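Local coordinates for protein thermosome subunit (PDB 3AQ1) that probably binds and hydrolyses ATP to help unfolded polypeptides fold, as a group II chaperonin of the TCP-1 family, at residues 152-156 / 335-339; 157-161 / 327-332; 275-280 / 314-319. All coordinates share one frame; numbering follows the deposited sequence.

Contact 1 (152-156 / 335-339); sequences KIEKR and VDSLD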
ATOM      1  N   LYS A 152       6.140  -8.598  -5.649  1.00 40.16           N
ATOM      2  CA  LYS A 152       7.537  -8.548  -5.268  1.00 46.44           C
ATOM      3  C   LYS A 152       8.303  -7.741  -6.313  1.00 48.43           C
ATOM      4  O   LYS A 152       8.139  -7.947  -7.514  1.00 49.07           O
ATOM      5  CB  LYS A 152       8.135  -9.952  -5.157  1.00 45.75           C
ATOM      6  CG  LYS A 152       9.652  -9.911  -5.071  1.00 49.47           C
ATOM      7  CD  LYS A 152      10.297 -11.276  -5.109  1.00 54.65           C
ATOM      8  CE  LYS A 152      11.795 -11.115  -5.259  1.00 40.90           C
ATOM      9  NZ  LYS A 152      12.532 -12.285  -4.729  1.00 47.40           N
ATOM     10  N   ILE A 153       9.133  -6.814  -5.858  1.00 36.99           N
ATOM     11  CA  ILE A 153       9.962  -6.069  -6.784  1.00 35.95           C
ATOM     12  C   ILE A 153      11.370  -6.602  -6.708  1.00 40.32           C
ATOM     13  O   ILE A 153      11.945  -6.709  -5.639  1.00 61.40           O
ATOM     14  CB  ILE A 153       9.953  -4.559  -6.500  1.00 37.94           C
ATOM     15  CG1 ILE A 153       8.512  -4.057  -6.372  1.00 38.11           C
ATOM     16  CG2 ILE A 153      10.625  -3.843  -7.617  1.00 31.95           C
ATOM     17  CD1 ILE A 153       8.364  -2.542  -6.393  1.00 30.68           C
ATOM     18  N   GLU A 154      11.900  -6.985  -7.856  1.00 46.22           N
ATOM     19  CA  GLU A 154      13.256  -7.504  -7.960  1.00 46.55           C
ATOM     20  C   GLU A 154      13.950  -6.585  -8.950  1.00 55.79           C
ATOM     21  O   GLU A 154      13.565  -6.510 -10.124  1.00 55.32           O
ATOM     22  CB  GLU A 154      13.254  -8.951  -8.470  1.00 38.27           C
ATOM     23  CG  GLU A 154      14.635  -9.548  -8.663  1.00 57.66           C
ATOM     24  CD  GLU A 154      15.274  -9.912  -7.341  1.00 58.47           C
ATOM     25  OE1 GLU A 154      14.505 -10.170  -6.391  1.00 52.08           O
ATOM     26  OE2 GLU A 154      16.528  -9.924  -7.250  1.00 56.76           O
ATOM     27  N   LYS A 155      14.947  -5.849  -8.482  1.00 58.36           N
ATOM     28  CA  LYS A 155      15.531  -4.829  -9.339  1.00 60.95           C
ATOM     29  C   LYS A 155      16.678  -5.363 -10.185  1.00 62.11           C
ATOM     30  O   LYS A 155      17.648  -5.923  -9.675  1.00 71.11           O
ATOM     31  CB  LYS A 155      15.906  -3.562  -8.550  1.00 59.10           C
ATOM     32  CG  LYS A 155      16.783  -3.785  -7.351  1.00 62.77           C
ATOM     33  CD  LYS A 155      16.489  -2.783  -6.241  1.00 59.77           C
ATOM     34  CE  LYS A 155      17.416  -3.053  -5.058  1.00 72.81           C
ATOM     35  NZ  LYS A 155      17.027  -2.283  -3.852  1.00 83.30           N
ATOM     36  N   ARG A 156      16.526  -5.211 -11.492  1.00 52.91           N
ATOM     37  CA  ARG A 156      17.547  -5.608 -12.442  1.00 61.57           C
ATOM     38  C   ARG A 156      18.253  -4.371 -13.050  1.00 68.32           C
ATOM     39  O   ARG A 156      17.707  -3.685 -13.923  1.00 61.48           O
ATOM     40  CB  ARG A 156      16.909  -6.452 -13.542  1.00 58.68           C
ATOM     41  CG  ARG A 156      16.061  -7.604 -13.038  1.00 63.54           C
ATOM     42  CD  ARG A 156      16.413  -8.902 -13.766  1.00 81.02           C
ATOM     43  NE  ARG A 156      17.771  -9.351 -13.458  1.00 92.30           N
ATOM     44  CZ  ARG A 156      18.250  -9.496 -12.222  1.00 98.95           C
ATOM     45  NH1 ARG A 156      17.488  -9.225 -11.166  1.00100.09           N
ATOM     46  NH2 ARG A 156      19.493  -9.911 -12.041  1.00100.12           N
ATOM     47  N   VAL A 335      17.832   2.413 -10.547  1.00 52.82           N
ATOM     48  CA  VAL A 335      16.916   1.364 -10.174  1.00 55.68           C
ATOM     49  C   VAL A 335      16.597   1.338  -8.676  1.00 63.11           C
ATOM     50  O   VAL A 335      15.525   0.877  -8.289  1.00 68.70           O
ATOM     51  CB  VAL A 335      17.445   0.021 -10.671  1.00 54.86           C
ATOM     52  CG1 VAL A 335      17.640  -0.938  -9.523  1.00 58.71           C
ATOM     53  CG2 VAL A 335      16.532  -0.518 -11.744  1.00 49.04           C
ATOM     54  N   ASP A 336      17.501   1.838  -7.832  1.00 61.27           N
ATOM     55  CA  ASP A 336      17.185   1.953  -6.405  1.00 58.86           C
ATOM     56  C   ASP A 336      16.033   2.931  -6.180  1.00 62.46           C
ATOM     57  O   ASP A 336      15.095   2.632  -5.437  1.00 67.33           O
ATOM     58  CB  ASP A 336      18.399   2.376  -5.577  1.00 56.50           C
ATOM     59  CG  ASP A 336      19.450   1.290  -5.479  1.00 75.15           C
ATOM     60  OD1 ASP A 336      19.099   0.093  -5.566  1.00 80.25           O
ATOM     61  OD2 ASP A 336      20.639   1.637  -5.312  1.00 86.14           O
ATOM     62  N   SER A 337      16.106   4.085  -6.840  1.00 45.81           N
ATOM     63  CA  SER A 337      15.091   5.126  -6.730  1.00 48.60           C
ATOM     64  C   SER A 337      13.765   4.711  -7.338  1.00 47.76           C
ATOM     65  O   SER A 337      12.699   4.982  -6.779  1.00 53.77           O
ATOM     66  CB  SER A 337      15.567   6.412  -7.414  1.00 58.42           C
ATOM     67  OG  SER A 337      16.836   6.787  -6.932  1.00 72.66           O
ATOM     68  N   LEU A 338      13.825   4.084  -8.507  1.00 40.38           N
ATOM     69  CA  LEU A 338      12.615   3.556  -9.121  1.00 43.83           C
ATOM     70  C   LEU A 338      11.910   2.594  -8.159  1.00 49.91           C
ATOM     71  O   LEU A 338      10.706   2.711  -7.938  1.00 49.91           O
ATOM     72  CB  LEU A 338      12.925   2.877 -10.454  1.00 41.84           C
ATOM     73  CG  LEU A 338      13.357   3.852 -11.551  1.00 44.71           C
ATOM     74  CD1 LEU A 338      13.654   3.133 -12.869  1.00 44.81           C
ATOM     75  CD2 LEU A 338      12.306   4.939 -11.740  1.00 35.06           C
ATOM     76  N   ASP A 339      12.661   1.668  -7.562  1.00 47.61           N
ATOM     77  CA  ASP A 339      12.065   0.765  -6.591  1.00 53.07           C
ATOM     78  C   ASP A 339      11.335   1.514  -5.479  1.00 50.94           C
ATOM     79  O   ASP A 339      10.178   1.207  -5.193  1.00 53.53           O
ATOM     80  CB  ASP A 339      13.084  -0.208  -6.003  1.00 59.67           C
ATOM     81  CG  ASP A 339      12.502  -1.042  -4.873  1.00 64.53           C
ATOM     82  OD1 ASP A 339      12.058  -2.174  -5.138  1.00 70.89           O
ATOM     83  OD2 ASP A 339      12.471  -0.564  -3.717  1.00 71.65           O
TER
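Lys155 of strand 151-157 lies across Val335 and reaches Asp336, both on helix 332-355, in a worked case of a helix packed against the edge strand of a small mixed sheet. The sheet has three strands, and the strand and helix run nearly antiparallel, at 161° between short axes that pass 8.9 Å apart. The first shell is the aliphatic part of the lysine: CB sits 3.3 Å from Val335 CG1, and CG and CD follow the same methyl. With CG set between the backbone N and the carbonyl carbon (chi1 53°) and a bend at chi2 (-148°), the chain carries its amine to the carboxylate of Asp336. There NZ makes a long salt bridge of 3.6 Å to OD1. The aspartate leaves its helix away from the strand, though its carboxylate end comes nearer and meets the amine.

Two residues earlier on the strand, Ile153 presents its CG2 methyl to Asp339 OD1, 3.3 Å off, and its side chain also packs on Leu342 and Leu346 of the same helix. The next shell holds the strand itself: Lys152 and Glu154 bond through their backbones to strand 323-329, and Lys152 NZ pairs with Glu154 OE1 and with Asp271. Beyond the salt bridge, Asp339 OD2 stays 4.9 Å from Lys155 NZ, an opposite charge that probably adds a little attraction without contact.

Contact 2 (157-161 / 327-332); sequences AGGSI and LHGGTE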
ATOM      1  N   ALA A 157      19.464  -4.079 -12.583  1.00 70.45           N
ATOM      2  CA  ALA A 157      20.196  -2.930 -13.103  1.00 70.08           C
ATOM      3  C   ALA A 157      20.499  -3.119 -14.587  1.00 70.63           C
ATOM      4  O   ALA A 157      20.872  -4.212 -15.014  1.00 70.37           O
ATOM      5  CB  ALA A 157      21.472  -2.720 -12.318  1.00 73.95           C
ATOM      6  N   GLY A 158      20.324  -2.058 -15.373  1.00 70.04           N
ATOM      7  CA  GLY A 158      20.623  -2.096 -16.796  1.00 69.41           C
ATOM      8  C   GLY A 158      19.410  -2.018 -17.710  1.00 80.39           C
ATOM      9  O   GLY A 158      18.364  -2.600 -17.411  1.00 85.95           O
ATOM     10  N   GLY A 159      19.552  -1.300 -18.827  1.00 79.96           N
ATOM     11  CA  GLY A 159      18.483  -1.131 -19.797  1.00 64.88           C
ATOM     12  C   GLY A 159      17.574   0.043 -19.488  1.00 68.46           C
ATOM     13  O   GLY A 159      17.979   1.005 -18.838  1.00 79.87           O
ATOM     14  N   SER A 160      16.336  -0.049 -19.958  1.00 59.25           N
ATOM     15  CA  SER A 160      15.336   0.995 -19.794  1.00 52.44           C
ATOM     16  C   SER A 160      14.199   0.486 -18.915  1.00 60.36           C
ATOM     17  O   SER A 160      13.989  -0.718 -18.787  1.00 64.49           O
ATOM     18  CB  SER A 160      14.817   1.429 -21.180  1.00 59.22           C
ATOM     19  OG  SER A 160      13.471   1.892 -21.176  1.00 55.82           O
ATOM     20  N   ILE A 161      13.461   1.399 -18.300  1.00 56.76           N
ATOM     21  CA  ILE A 161      12.305   1.004 -17.517  1.00 52.94           C
ATOM     22  C   ILE A 161      11.310   0.271 -18.414  1.00 63.51           C
ATOM     23  O   ILE A 161      10.424  -0.431 -17.937  1.00 66.37           O
ATOM     24  CB  ILE A 161      11.636   2.224 -16.914  1.00 49.53           C
ATOM     25  CG1 ILE A 161      10.576   1.819 -15.903  1.00 40.66           C
ATOM     26  CG2 ILE A 161      11.026   3.069 -18.002  1.00 53.18           C
ATOM     27  CD1 ILE A 161       9.952   3.008 -15.254  1.00 49.75           C
ATOM     28  N   LEU A 327      12.164  -5.030 -12.341  1.00 58.83           N
ATOM     29  CA  LEU A 327      12.309  -3.604 -12.634  1.00 52.06           C
ATOM     30  C   LEU A 327      13.670  -3.272 -13.240  1.00 52.00           C
ATOM     31  O   LEU A 327      14.707  -3.549 -12.629  1.00 49.46           O
ATOM     32  CB  LEU A 327      12.116  -2.793 -11.352  1.00 47.04           C
ATOM     33  CG  LEU A 327      12.140  -1.269 -11.446  1.00 41.45           C
ATOM     34  CD1 LEU A 327      11.075  -0.796 -12.415  1.00 39.92           C
ATOM     35  CD2 LEU A 327      11.919  -0.672 -10.064  1.00 36.36           C
ATOM     36  N   HIS A 328      13.663  -2.681 -14.435  1.00 48.17           N
ATOM     37  CA  HIS A 328      14.900  -2.238 -15.089  1.00 52.27           C
ATOM     38  C   HIS A 328      15.095  -0.711 -15.081  1.00 62.08           C
ATOM     39  O   HIS A 328      14.134   0.054 -15.161  1.00 60.83           O
ATOM     40  CB  HIS A 328      14.955  -2.746 -16.529  1.00 59.24           C
ATOM     41  CG  HIS A 328      15.226  -4.211 -16.642  1.00 65.04           C
ATOM     42  ND1 HIS A 328      14.220  -5.148 -16.720  1.00 68.15           N
ATOM     43  CD2 HIS A 328      16.389  -4.902 -16.683  1.00 65.54           C
ATOM     44  CE1 HIS A 328      14.754  -6.357 -16.801  1.00 70.99           C
ATOM     45  NE2 HIS A 328      16.067  -6.235 -16.776  1.00 57.32           N
ATOM     46  N   GLY A 329      16.352  -0.286 -14.987  1.00 68.66           N
ATOM     47  CA  GLY A 329      16.724   1.119 -15.059  1.00 68.98           C
ATOM     48  C   GLY A 329      18.076   1.267 -15.738  1.00 70.68           C
ATOM     49  O   GLY A 329      18.754   0.267 -15.966  1.00 61.18           O
ATOM     50  N   GLY A 330      18.479   2.497 -16.062  1.00 68.99           N
ATOM     51  CA  GLY A 330      19.753   2.699 -16.731  1.00 58.93           C
ATOM     52  C   GLY A 330      20.935   2.142 -15.951  1.00 61.65           C
ATOM     53  O   GLY A 330      21.804   1.464 -16.509  1.00 59.07           O
ATOM     54  N   THR A 331      20.956   2.426 -14.648  1.00 67.72           N
ATOM     55  CA  THR A 331      22.097   2.103 -13.785  1.00 73.20           C
ATOM     56  C   THR A 331      21.675   1.450 -12.472  1.00 72.13           C
ATOM     57  O   THR A 331      20.497   1.381 -12.149  1.00 71.49           O
ATOM     58  CB  THR A 331      22.873   3.382 -13.385  1.00 74.26           C
ATOM     59  OG1 THR A 331      22.131   4.105 -12.391  1.00 62.18           O
ATOM     60  CG2 THR A 331      23.096   4.278 -14.588  1.00 77.48           C
ATOM     61  N   GLU A 332      22.658   0.995 -11.705  1.00 79.68           N
ATOM     62  CA  GLU A 332      22.427   0.558 -10.337  1.00 82.71           C
ATOM     63  C   GLU A 332      21.625   1.580  -9.540  1.00 79.62           C
ATOM     64  O   GLU A 332      20.652   1.232  -8.874  1.00 76.26           O
ATOM     65  CB  GLU A 332      23.762   0.347  -9.628  1.00103.14           C
ATOM     66  CG  GLU A 332      23.629  -0.094  -8.182  1.00106.81           C
ATOM     67  CD  GLU A 332      23.672  -1.597  -8.041  1.00106.39           C
ATOM     68  OE1 GLU A 332      24.155  -2.270  -8.981  1.00 99.89           O
ATOM     69  OE2 GLU A 332      23.229  -2.103  -6.989  1.00109.26           O
TER
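His328 projects from strand 323-329 into the bend made by residues 157-161, a loop that leaves strand 151-157 and curls around the end of its parallel neighbour. Two carbonyls of the loop meet this histidine differently. Gly158 O lies at the edge of the imidazole, near the ring plane, 3.1 Å from CD2, whereas Ser160 O approaches CB at 3.2 Å and stands obliquely to the ring. With CG beside the backbone N and anti to the carbonyl carbon, chi1 (-73°) brings the ring beside the loop, and chi2 (93°) turns its CD2 edge to Gly158 O. The side chain of Asp163, farther along the loop, touches the histidine too, and Ser164 OG bonds to the His328 backbone N.

Leu327, the preceding residue, points to the other side of the strand. Its CD1 methyl meets CG1 of Ile161 at 4.4 Å, a light apolar touch, and both side chains also pack on helix 121-132, the isoleucine on Leu124 and the leucine on Leu127. At the other end of the loop, Ala157 turns its CB methyl to the backbone of Glu332, 3.9 Å from CA. Just before Glu332, Thr331 is the N-cap of helix 332-355, its OG1 bonded to Val334 N.

Between these side chains the backbones run close. Gly158 and Gly159 also adopt backbone angles at which a CB would collide with the preceding carbonyl. The one hydrogen bond that crosses is weak, Gly158 N to Gly329 O, 2.9 Å long but bent to 126° at the hydrogen.

Contact 3 (275-280 / 314-319); sequences LSKVTG and VTGCQN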
ATOM      1  N   LEU A 275       7.428 -17.916  -1.057  1.00 46.52           N
ATOM      2  CA  LEU A 275       7.232 -19.266  -1.591  1.00 49.89           C
ATOM      3  C   LEU A 275       6.087 -19.967  -0.868  1.00 50.57           C
ATOM      4  O   LEU A 275       5.237 -20.603  -1.498  1.00 48.94           O
ATOM      5  CB  LEU A 275       8.514 -20.102  -1.515  1.00 33.91           C
ATOM      6  CG  LEU A 275       9.571 -19.715  -2.541  1.00 38.72           C
ATOM      7  CD1 LEU A 275      10.959 -20.108  -2.069  1.00 36.37           C
ATOM      8  CD2 LEU A 275       9.241 -20.279  -3.912  1.00 26.32           C
ATOM      9  N   SER A 276       6.057 -19.824   0.452  1.00 40.92           N
ATOM     10  CA  SER A 276       5.016 -20.445   1.246  1.00 46.25           C
ATOM     11  C   SER A 276       3.622 -19.990   0.811  1.00 54.06           C
ATOM     12  O   SER A 276       2.726 -20.810   0.638  1.00 60.95           O
ATOM     13  CB  SER A 276       5.240 -20.164   2.729  1.00 51.35           C
ATOM     14  OG  SER A 276       4.396 -20.980   3.521  1.00 54.71           O
ATOM     15  N   LYS A 277       3.442 -18.689   0.613  1.00 52.83           N
ATOM     16  CA  LYS A 277       2.119 -18.167   0.275  1.00 60.56           C
ATOM     17  C   LYS A 277       1.671 -18.516  -1.140  1.00 59.54           C
ATOM     18  O   LYS A 277       0.534 -18.965  -1.328  1.00 63.95           O
ATOM     19  CB  LYS A 277       2.018 -16.653   0.515  1.00 72.64           C
ATOM     20  CG  LYS A 277       2.092 -16.237   1.980  1.00 92.42           C
ATOM     21  CD  LYS A 277       2.525 -14.771   2.107  1.00106.99           C
ATOM     22  CE  LYS A 277       2.915 -14.406   3.540  1.00108.08           C
ATOM     23  NZ  LYS A 277       3.733 -13.157   3.590  1.00103.42           N
ATOM     24  N   VAL A 278       2.539 -18.314  -2.133  1.00 54.90           N
ATOM     25  CA  VAL A 278       2.155 -18.637  -3.514  1.00 62.93           C
ATOM     26  C   VAL A 278       2.078 -20.134  -3.837  1.00 58.40           C
ATOM     27  O   VAL A 278       1.288 -20.508  -4.688  1.00 58.41           O
ATOM     28  CB  VAL A 278       3.000 -17.916  -4.613  1.00 47.58           C
ATOM     29  CG1 VAL A 278       2.901 -16.429  -4.474  1.00 53.78           C
ATOM     30  CG2 VAL A 278       4.441 -18.368  -4.593  1.00 46.74           C
ATOM     31  N   THR A 279       2.871 -20.978  -3.169  1.00 53.19           N
ATOM     32  CA  THR A 279       2.882 -22.411  -3.489  1.00 46.23           C
ATOM     33  C   THR A 279       2.085 -23.291  -2.556  1.00 53.34           C
ATOM     34  O   THR A 279       1.766 -24.415  -2.917  1.00 68.80           O
ATOM     35  CB  THR A 279       4.290 -23.025  -3.503  1.00 37.64           C
ATOM     36  OG1 THR A 279       4.772 -23.136  -2.162  1.00 40.45           O
ATOM     37  CG2 THR A 279       5.244 -22.221  -4.349  1.00 31.15           C
ATOM     38  N   GLY A 280       1.805 -22.813  -1.349  1.00 53.64           N
ATOM     39  CA  GLY A 280       1.057 -23.604  -0.379  1.00 49.58           C
ATOM     40  C   GLY A 280       1.950 -24.473   0.491  1.00 47.97           C
ATOM     41  O   GLY A 280       1.477 -25.223   1.354  1.00 50.13           O
ATOM     42  N   VAL A 314       9.502 -19.318 -10.551  1.00 37.59           N
ATOM     43  CA  VAL A 314       8.434 -20.193 -10.082  1.00 38.18           C
ATOM     44  C   VAL A 314       7.089 -19.674 -10.611  1.00 44.44           C
ATOM     45  O   VAL A 314       6.488 -18.801 -10.019  1.00 44.36           O
ATOM     46  CB  VAL A 314       8.405 -20.233  -8.545  1.00 37.79           C
ATOM     47  CG1 VAL A 314       7.350 -21.173  -8.061  1.00 31.37           C
ATOM     48  CG2 VAL A 314       9.758 -20.644  -8.011  1.00 25.94           C
ATOM     49  N   THR A 315       6.636 -20.205 -11.742  1.00 55.13           N
ATOM     50  CA  THR A 315       5.413 -19.736 -12.397  1.00 49.65           C
ATOM     51  C   THR A 315       4.275 -20.766 -12.354  1.00 55.97           C
ATOM     52  O   THR A 315       4.472 -21.929 -11.998  1.00 49.04           O
ATOM     53  CB  THR A 315       5.671 -19.385 -13.869  1.00 40.95           C
ATOM     54  OG1 THR A 315       6.133 -20.545 -14.559  1.00 47.69           O
ATOM     55  CG2 THR A 315       6.729 -18.334 -13.980  1.00 39.89           C
ATOM     56  N   GLY A 316       3.082 -20.330 -12.733  1.00 62.23           N
ATOM     57  CA  GLY A 316       1.907 -21.185 -12.701  1.00 52.72           C
ATOM     58  C   GLY A 316       1.522 -21.642 -11.312  1.00 48.14           C
ATOM     59  O   GLY A 316       0.925 -22.693 -11.172  1.00 54.49           O
ATOM     60  N   CYS A 317       1.859 -20.857 -10.290  1.00 55.12           N
ATOM     61  CA  CYS A 317       1.725 -21.298  -8.899  1.00 51.51           C
ATOM     62  C   CYS A 317       0.290 -21.511  -8.476  1.00 63.57           C
ATOM     63  O   CYS A 317      -0.631 -20.906  -9.033  1.00 47.50           O
ATOM     64  CB  CYS A 317       2.389 -20.328  -7.924  1.00 41.98           C
ATOM     65  SG  CYS A 317       4.160 -20.451  -7.809  1.00140.31           S
ATOM     66  N   GLN A 318       0.149 -22.386  -7.476  1.00 86.24           N
ATOM     67  CA  GLN A 318      -1.113 -22.840  -6.899  1.00 99.32           C
ATOM     68  C   GLN A 318      -2.157 -21.725  -6.763  1.00112.48           C
ATOM     69  O   GLN A 318      -3.004 -21.537  -7.646  1.00109.53           O
ATOM     70  CB  GLN A 318      -0.819 -23.499  -5.539  1.00102.03           C
ATOM     71  CG  GLN A 318      -2.041 -24.021  -4.782  1.00117.24           C
ATOM     72  CD  GLN A 318      -1.684 -24.936  -3.606  1.00122.90           C
ATOM     73  OE1 GLN A 318      -0.549 -25.405  -3.481  1.00117.11           O
ATOM     74  NE2 GLN A 318      -2.665 -25.204  -2.747  1.00129.64           N
ATOM     75  N   ASN A 319      -2.095 -20.996  -5.651  1.00125.45           N
ATOM     76  CA  ASN A 319      -2.986 -19.862  -5.413  1.00136.52           C
ATOM     77  C   ASN A 319      -2.273 -18.528  -5.609  1.00129.02           C
ATOM     78  O   ASN A 319      -1.960 -17.823  -4.649  1.00131.88           O
ATOM     79  CB  ASN A 319      -3.595 -19.936  -4.010  1.00147.22           C
ATOM     80  CG  ASN A 319      -4.801 -20.858  -3.945  1.00152.52           C
ATOM     81  OD1 ASN A 319      -5.840 -20.583  -4.547  1.00151.27           O
ATOM     82  ND2 ASN A 319      -4.670 -21.959  -3.210  1.00154.32           N
TER
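Cys317 sets its sulfur against the end of helix 269-279, with SG 3.8 Å from CG2 of Val278 and 4.0 Å from CG2 of Thr279, so that the sulfur rests over two neighbouring methyls of successive helix residues. Its CB meanwhile rests on the helix backbone, 3.4 Å from Val278 O. One helical turn earlier, Leu275 CD2 meets Val314 CG2 at 4.1 Å, the two side chains crossing at about a right angle. Phe243 of strand 241-244 touches both of them and extends the apolar patch into the seven-stranded mixed sheet to which strand 310-317 belongs. The strand turns a corner at Gly316, so Val314 and Cys317 address the helix from different stretches of the chain.

Thr279 shows how a polar side chain serves such an interface. Its OG1 stands between the backbone N and the carbonyl carbon (chi1 73°), which leaves CG2 to face the cysteine while the hydroxyl turns inward to its own helix. OG1 gives a hydrogen bond of 2.7 Å to Leu275 O, standing above the carbonyl plane by 42°. Thr279 N reaches the same oxygen at 2.9 Å from the opposite face, so two donors grip one carbonyl. OG1 is also bonded to Ala281 N, just past Gly280, where the chain leaves the helix with positive phi. With alanine in place of Thr279 both branches go, which is likely to open a gap beside the sulfur and leave Ala281 N without its side-chain partner.

The hydroxyl of Thr279 is thus bonded within the helix and the turn after it, while its backbone also bonds to Thr297. What joins the ordered residues across the contact is mostly packing of methyls and a thiol, which probably acts here as an apolar group.

Contacts 1 and 2 work on the same elements: strands 151-157 and 323-329 are neighbours in one sheet, helix 332-355 follows the second of them, and the two contacts touch through probable backbone hydrogen bonds joining Arg156 and Glu154 to Leu327. Contact 3 stands apart, its centre about 22 Å from that of contact 1 and about 27 Å from that of contact 2, on a different sheet. Chemistry follows place. Contact 1, at the surface, relies on charge and aliphatic chains; contact 2, partly buried, on close backbone and an imidazole; contact 3, also partly buried, on methyls and a thiol. Along the chain they nest, 3 within 2 within 1.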